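Local coordinates for protein Phikz039 (Pseudomonas phage phikz, PDB 3ZBQ) that belongs to the tubulin/FtsZ family as the phage tubulin-like protein PhuZ, and carries guanosine-5'-diphosphate in its nucleotide pocket, at residues Y135-L148 / R289-K303. Residues are numbered along the deposited sequence; the frame is centred on the assembly and turned at random.
Sequences YDSDISLRNSSGSL and RKRLEERREMMNRAK
The Y135 ring has the folded chain of R295 over one face. R295 CG makes a CH-pi contact, 4.2 Å from the Y135 ring centroid. Bends at chi2 and chi3 bring the R295 guanidinium back over the ring rim, its plane turned 33° from the ring. Y135 CE1 lies over one face of that guanidinium and M298 CE over the opposite face. At its edge, water 1 accepts from R295 NE and donates to Y135 O. R291 sets its guanidinium nearly perpendicular to the ring, with R295 CD over one guanidinium face. R291 NH2 donates in its own plane to Y135 OH at 2.7 Å, with an N-H...O angle of 165°. Y135 OH is also hydrogen-bonded to E168. L141 CD2 lies over one face of the R296 guanidinium.

Helix 138-158 follows strand 127-133, in the parallel part of the mixed sheet. Helix 284-304, the last helix of the chain, lies along the nucleotide-binding domain, consistent with a tubulin-like fold. Its 289-303 part runs nearly antiparallel to the 138-148 part of helix 138-158, at 150°. Two leucines interlock as knobs into holes. L141 sits among L292, R295, R296 and M299, its CD2 3.5 Å from R296 N. L292 fits among L141, S144, S145 and L148.

R296 puts both terminal nitrogens on one oxygen of D138: NH1 is 2.7 Å from D138 OD1, nearly along the C-O axis, while NH2 reaches it from above the carboxylate plane. R296 NH1 also donates to N300 OD1 at 2.9 Å, which helps fix its rotation. R142 NH2 forms a salt bridge to D138 OD2 at 2.6 Å. K303 NZ joins this network weakly, 3.2 Å from D138 OD2. Water 2 accepts from both R142 NH2 and K303 NZ.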
loop_
_atom_site.group_PDB
_atom_site.type_symbol
_atom_site.label_atom_id
_atom_site.label_comp_id
_atom_site.label_asym_id
_atom_site.label_seq_id
_atom_site.Cartn_x
_atom_site.Cartn_y
_atom_site.Cartn_z
ATOM N N TYR A 135 2.321 -4.012 13.837
ATOM C CA TYR A 135 1.804 -3.646 15.140
ATOM C C TYR A 135 2.784 -4.048 16.221
ATOM O O TYR A 135 2.363 -4.495 17.290
ATOM C CB TYR A 135 0.457 -4.323 15.395
ATOM C CG TYR A 135 0.391 -5.733 14.883
ATOM C CD1 TYR A 135 0.886 -6.795 15.626
ATOM C CD2 TYR A 135 -0.181 -6.005 13.643
ATOM C CE1 TYR A 135 0.820 -8.093 15.146
ATOM C CE2 TYR A 135 -0.246 -7.288 13.158
ATOM C CZ TYR A 135 0.254 -8.327 13.904
ATOM O OH TYR A 135 0.163 -9.605 13.396
ATOM N N ASP A 136 4.078 -3.886 15.938
ATOM C CA ASP A 136 5.127 -4.290 16.890
ATOM C C ASP A 136 5.271 -3.346 18.075
ATOM O O ASP A 136 6.051 -3.614 18.994
ATOM C CB ASP A 136 6.486 -4.509 16.190
ATOM C CG ASP A 136 7.116 -3.215 15.677
ATOM O OD1 ASP A 136 6.380 -2.238 15.435
ATOM O OD2 ASP A 136 8.360 -3.175 15.508
ATOM N N SER A 137 4.518 -2.251 18.075
ATOM C CA SER A 137 4.481 -1.361 19.234
ATOM C C SER A 137 3.203 -0.547 19.197
ATOM O O SER A 137 2.472 -0.567 18.201
ATOM C CB SER A 137 5.686 -0.414 19.257
ATOM O OG SER A 137 5.586 0.558 18.234
ATOM N N ASP A 138 2.935 0.177 20.277
ATOM C CA ASP A 138 1.767 1.048 20.329
ATOM C C ASP A 138 1.736 2.036 19.163
ATOM O O ASP A 138 0.704 2.196 18.496
ATOM C CB ASP A 138 1.706 1.802 21.658
ATOM C CG ASP A 138 0.531 2.756 21.724
ATOM O OD1 ASP A 138 -0.612 2.317 21.494
ATOM O OD2 ASP A 138 0.747 3.957 21.996
ATOM N N ILE A 139 2.869 2.680 18.892
ATOM C CA ILE A 139 2.920 3.697 17.834
ATOM C C ILE A 139 2.699 3.100 16.436
ATOM O O ILE A 139 1.957 3.657 15.629
ATOM C CB ILE A 139 4.221 4.577 17.910
ATOM C CG1 ILE A 139 4.078 5.835 17.035
ATOM C CG2 ILE A 139 5.474 3.762 17.563
ATOM C CD1 ILE A 139 5.199 6.872 17.234
ATOM N N SER A 140 3.318 1.961 16.143
ATOM C CA SER A 140 3.151 1.369 14.811
ATOM C C SER A 140 1.740 0.807 14.618
ATOM O O SER A 140 1.199 0.814 13.504
ATOM C CB SER A 140 4.209 0.301 14.540
ATOM O OG SER A 140 4.045 -0.811 15.392
ATOM N N LEU A 141 1.136 0.318 15.697
ATOM C CA LEU A 141 -0.253 -0.140 15.626
ATOM C C LEU A 141 -1.175 1.055 15.405
ATOM O O LEU A 141 -2.112 0.988 14.617
ATOM C CB LEU A 141 -0.637 -0.906 16.897
ATOM C CG LEU A 141 -2.125 -1.233 17.100
ATOM C CD1 LEU A 141 -2.687 -2.092 15.947
ATOM C CD2 LEU A 141 -2.315 -1.945 18.426
ATOM N N ARG A 142 -0.897 2.151 16.105
ATOM C CA ARG A 142 -1.617 3.401 15.902
ATOM C C ARG A 142 -1.471 3.860 14.443
ATOM O O ARG A 142 -2.442 4.302 13.809
ATOM C CB ARG A 142 -1.081 4.461 16.865
ATOM C CG ARG A 142 -1.851 5.760 16.866
ATOM C CD ARG A 142 -1.096 6.815 17.653
ATOM N NE ARG A 142 -0.699 6.310 18.963
ATOM C CZ ARG A 142 0.247 6.851 19.726
ATOM N NH1 ARG A 142 0.906 7.925 19.314
ATOM N NH2 ARG A 142 0.536 6.310 20.902
ATOM N N ASN A 143 -0.262 3.728 13.903
ATOM C CA ASN A 143 -0.030 4.088 12.503
ATOM C C ASN A 143 -0.781 3.195 11.533
ATOM O O ASN A 143 -1.371 3.694 10.567
ATOM C CB ASN A 143 1.464 4.088 12.169
ATOM C CG ASN A 143 2.198 5.244 12.815
ATOM O OD1 ASN A 143 1.571 6.199 13.289
ATOM N ND2 ASN A 143 3.528 5.171 12.835
ATOM N N SER A 144 -0.766 1.882 11.778
ATOM C CA SER A 144 -1.469 0.952 10.881
ATOM C C SER A 144 -2.985 1.159 10.947
ATOM O O SER A 144 -3.680 1.081 9.919
ATOM C CB SER A 144 -1.094 -0.510 11.178
ATOM O OG SER A 144 0.265 -0.788 10.863
ATOM N N SER A 145 -3.507 1.440 12.142
ATOM C CA SER A 145 -4.940 1.749 12.273
ATOM C C SER A 145 -5.305 3.036 11.541
ATOM O O SER A 145 -6.335 3.103 10.852
ATOM C CB SER A 145 -5.362 1.850 13.740
ATOM O OG SER A 145 -5.147 0.626 14.413
ATOM N N GLY A 146 -4.471 4.061 11.696
ATOM C CA GLY A 146 -4.663 5.307 10.962
ATOM C C GLY A 146 -4.571 5.109 9.456
ATOM O O GLY A 146 -5.321 5.710 8.684
ATOM N N SER A 147 -3.646 4.261 9.025
ATOM C CA SER A 147 -3.520 3.974 7.603
ATOM C C SER A 147 -4.758 3.284 7.076
ATOM O O SER A 147 -5.205 3.572 5.954
ATOM C CB SER A 147 -2.286 3.113 7.330
ATOM O OG SER A 147 -1.102 3.867 7.504
ATOM N N LEU A 148 -5.335 2.377 7.867
ATOM C CA LEU A 148 -6.532 1.666 7.392
ATOM C C LEU A 148 -7.675 2.659 7.226
ATOM O O LEU A 148 -8.409 2.638 6.225
ATOM C CB LEU A 148 -6.929 0.547 8.367
ATOM C CG LEU A 148 -8.220 -0.200 7.990
ATOM C CD1 LEU A 148 -8.056 -0.912 6.646
ATOM C CD2 LEU A 148 -8.614 -1.200 9.069
ATOM N N ARG A 289 -9.597 -4.746 9.822
ATOM C CA ARG A 289 -10.121 -3.856 10.856
ATOM C C ARG A 289 -10.239 -4.593 12.190
ATOM O O ARG A 289 -9.787 -4.110 13.247
ATOM C CB ARG A 289 -11.483 -3.296 10.435
ATOM C CG ARG A 289 -11.993 -2.158 11.320
ATOM C CD ARG A 289 -13.526 -2.036 11.269
ATOM N NE ARG A 289 -14.177 -3.220 11.832
ATOM C CZ ARG A 289 -14.312 -3.447 13.137
ATOM N NH1 ARG A 289 -13.852 -2.570 14.019
ATOM N NH2 ARG A 289 -14.904 -4.552 13.562
ATOM N N LYS A 290 -10.818 -5.785 12.127
ATOM C CA LYS A 290 -11.002 -6.631 13.308
ATOM C C LYS A 290 -9.661 -7.015 13.944
ATOM O O LYS A 290 -9.506 -6.998 15.170
ATOM C CB LYS A 290 -11.815 -7.879 12.917
ATOM C CG LYS A 290 -12.121 -8.828 14.071
ATOM C CD LYS A 290 -12.913 -8.131 15.175
ATOM C CE LYS A 290 -13.231 -9.097 16.313
ATOM N NZ LYS A 290 -13.820 -8.393 17.478
ATOM N N ARG A 291 -8.683 -7.347 13.106
ATOM C CA ARG A 291 -7.360 -7.741 13.583
ATOM C C ARG A 291 -6.659 -6.603 14.321
ATOM O O ARG A 291 -6.033 -6.813 15.369
ATOM C CB ARG A 291 -6.502 -8.207 12.404
ATOM C CG ARG A 291 -5.030 -8.455 12.725
ATOM C CD ARG A 291 -4.827 -9.586 13.716
ATOM N NE ARG A 291 -3.408 -9.916 13.874
ATOM C CZ ARG A 291 -2.918 -10.672 14.853
ATOM N NH1 ARG A 291 -3.728 -11.189 15.768
ATOM N NH2 ARG A 291 -1.621 -10.918 14.917
ATOM N N LEU A 292 -6.756 -5.395 13.776
ATOM C CA LEU A 292 -6.106 -4.250 14.402
ATOM C C LEU A 292 -6.855 -3.838 15.663
ATOM O O LEU A 292 -6.245 -3.414 16.652
ATOM C CB LEU A 292 -5.995 -3.073 13.421
ATOM C CG LEU A 292 -5.158 -3.330 12.166
ATOM C CD1 LEU A 292 -5.078 -2.089 11.292
ATOM C CD2 LEU A 292 -3.767 -3.817 12.533
ATOM N N GLU A 293 -8.177 -3.971 15.631
ATOM C CA GLU A 293 -8.998 -3.671 16.802
ATOM C C GLU A 293 -8.597 -4.554 17.980
ATOM O O GLU A 293 -8.416 -4.069 19.105
ATOM C CB GLU A 293 -10.481 -3.853 16.475
ATOM C CG GLU A 293 -11.438 -3.500 17.609
ATOM C CD GLU A 293 -12.894 -3.571 17.166
ATOM O OE1 GLU A 293 -13.470 -4.680 17.187
ATOM O OE2 GLU A 293 -13.453 -2.517 16.786
ATOM N N GLU A 294 -8.429 -5.845 17.715
ATOM C CA GLU A 294 -8.020 -6.788 18.756
ATOM C C GLU A 294 -6.635 -6.459 19.291
ATOM O O GLU A 294 -6.408 -6.527 20.502
ATOM C CB GLU A 294 -8.051 -8.226 18.230
ATOM C CG GLU A 294 -9.455 -8.751 17.968
ATOM C CD GLU A 294 -9.465 -9.962 17.053
ATOM O OE1 GLU A 294 -8.401 -10.281 16.472
ATOM O OE2 GLU A 294 -10.537 -10.594 16.916
ATOM N N ARG A 295 -5.700 -6.112 18.405
ATOM C CA ARG A 295 -4.367 -5.718 18.877
ATOM C C ARG A 295 -4.471 -4.454 19.721
ATOM O O ARG A 295 -3.780 -4.313 20.729
ATOM C CB ARG A 295 -3.390 -5.471 17.718
ATOM C CG ARG A 295 -3.175 -6.645 16.766
ATOM C CD ARG A 295 -2.661 -7.889 17.468
ATOM N NE ARG A 295 -1.442 -7.629 18.228
ATOM C CZ ARG A 295 -0.600 -8.575 18.634
ATOM N NH1 ARG A 295 -0.840 -9.846 18.335
ATOM N NH2 ARG A 295 0.486 -8.249 19.325
ATOM N N ARG A 296 -5.335 -3.532 19.311
ATOM C CA ARG A 296 -5.537 -2.288 20.052
ATOM C C ARG A 296 -6.124 -2.563 21.439
ATOM O O ARG A 296 -5.706 -1.948 22.432
ATOM C CB ARG A 296 -6.416 -1.323 19.244
ATOM C CG ARG A 296 -6.917 -0.089 19.992
ATOM C CD ARG A 296 -5.783 0.701 20.683
ATOM N NE ARG A 296 -4.652 1.015 19.803
ATOM C CZ ARG A 296 -3.452 1.396 20.241
ATOM N NH1 ARG A 296 -3.231 1.503 21.543
ATOM N NH2 ARG A 296 -2.469 1.664 19.385
ATOM N N GLU A 297 -7.076 -3.491 21.518
ATOM C CA GLU A 297 -7.645 -3.870 22.817
ATOM C C GLU A 297 -6.595 -4.456 23.760
ATOM O O GLU A 297 -6.589 -4.155 24.957
ATOM C CB GLU A 297 -8.840 -4.819 22.645
ATOM C CG GLU A 297 -10.041 -4.119 22.023
ATOM C CD GLU A 297 -11.189 -5.054 21.691
ATOM O OE1 GLU A 297 -11.024 -6.289 21.816
ATOM O OE2 GLU A 297 -12.260 -4.544 21.299
ATOM N N MET A 298 -5.689 -5.270 23.227
ATOM C CA MET A 298 -4.575 -5.773 24.035
ATOM C C MET A 298 -3.639 -4.643 24.477
ATOM O O MET A 298 -3.241 -4.575 25.644
ATOM C CB MET A 298 -3.770 -6.823 23.269
ATOM C CG MET A 298 -4.550 -8.061 22.879
ATOM S SD MET A 298 -3.619 -9.057 21.692
ATOM C CE MET A 298 -2.057 -9.204 22.563
ATOM N N MET A 299 -3.281 -3.766 23.542
ATOM C CA MET A 299 -2.349 -2.672 23.826
ATOM C C MET A 299 -2.887 -1.717 24.894
ATOM O O MET A 299 -2.158 -1.332 25.809
ATOM C CB MET A 299 -2.013 -1.899 22.544
ATOM C CG MET A 299 -0.955 -0.810 22.723
ATOM S SD MET A 299 0.715 -1.444 23.049
ATOM C CE MET A 299 1.002 -2.443 21.586
ATOM N N ASN A 300 -4.161 -1.341 24.787
ATOM C CA ASN A 300 -4.768 -0.463 25.789
ATOM C C ASN A 300 -4.822 -1.117 27.169
ATOM O O ASN A 300 -4.587 -0.463 28.187
ATOM C CB ASN A 300 -6.160 0.006 25.352
ATOM C CG ASN A 300 -6.108 1.009 24.212
ATOM O OD1 ASN A 300 -5.042 1.529 23.871
ATOM N ND2 ASN A 300 -7.267 1.284 23.613
ATOM N N ARG A 301 -5.109 -2.412 27.193
ATOM C CA ARG A 301 -5.099 -3.190 28.430
ATOM C C ARG A 301 -3.708 -3.108 29.070
ATOM O O ARG A 301 -3.559 -2.797 30.264
ATOM C CB ARG A 301 -5.447 -4.643 28.099
ATOM C CG ARG A 301 -5.955 -5.504 29.245
ATOM C CD ARG A 301 -6.207 -6.940 28.748
ATOM N NE ARG A 301 -6.991 -6.963 27.510
ATOM C CZ ARG A 301 -6.761 -7.777 26.478
ATOM N NH1 ARG A 301 -5.760 -8.652 26.522
ATOM N NH2 ARG A 301 -7.532 -7.712 25.391
ATOM N N ALA A 302 -2.683 -3.364 28.262
ATOM C CA ALA A 302 -1.305 -3.350 28.747
ATOM C C ALA A 302 -0.900 -1.973 29.258
ATOM O O ALA A 302 -0.320 -1.851 30.342
ATOM C CB ALA A 302 -0.364 -3.803 27.660
ATOM N N LYS A 303 -1.193 -0.943 28.465
ATOM C CA LYS A 303 -0.942 0.444 28.858
ATOM C C LYS A 303 -1.529 0.757 30.221
ATOM O O LYS A 303 -0.824 1.214 31.123
ATOM C CB LYS A 303 -1.590 1.398 27.863
ATOM C CG LYS A 303 -0.832 1.640 26.582
ATOM C CD LYS A 303 -1.702 2.520 25.688
ATOM C CE LYS A 303 -0.906 3.175 24.602
ATOM N NZ LYS A 303 -1.642 4.330 24.027
HETATM O O HOH W 1 -0.036 -5.251 18.918
HETATM O O HOH W 2 -1.795 5.098 21.272
HETATM O O HOH W 3 -4.541 1.497 16.931
#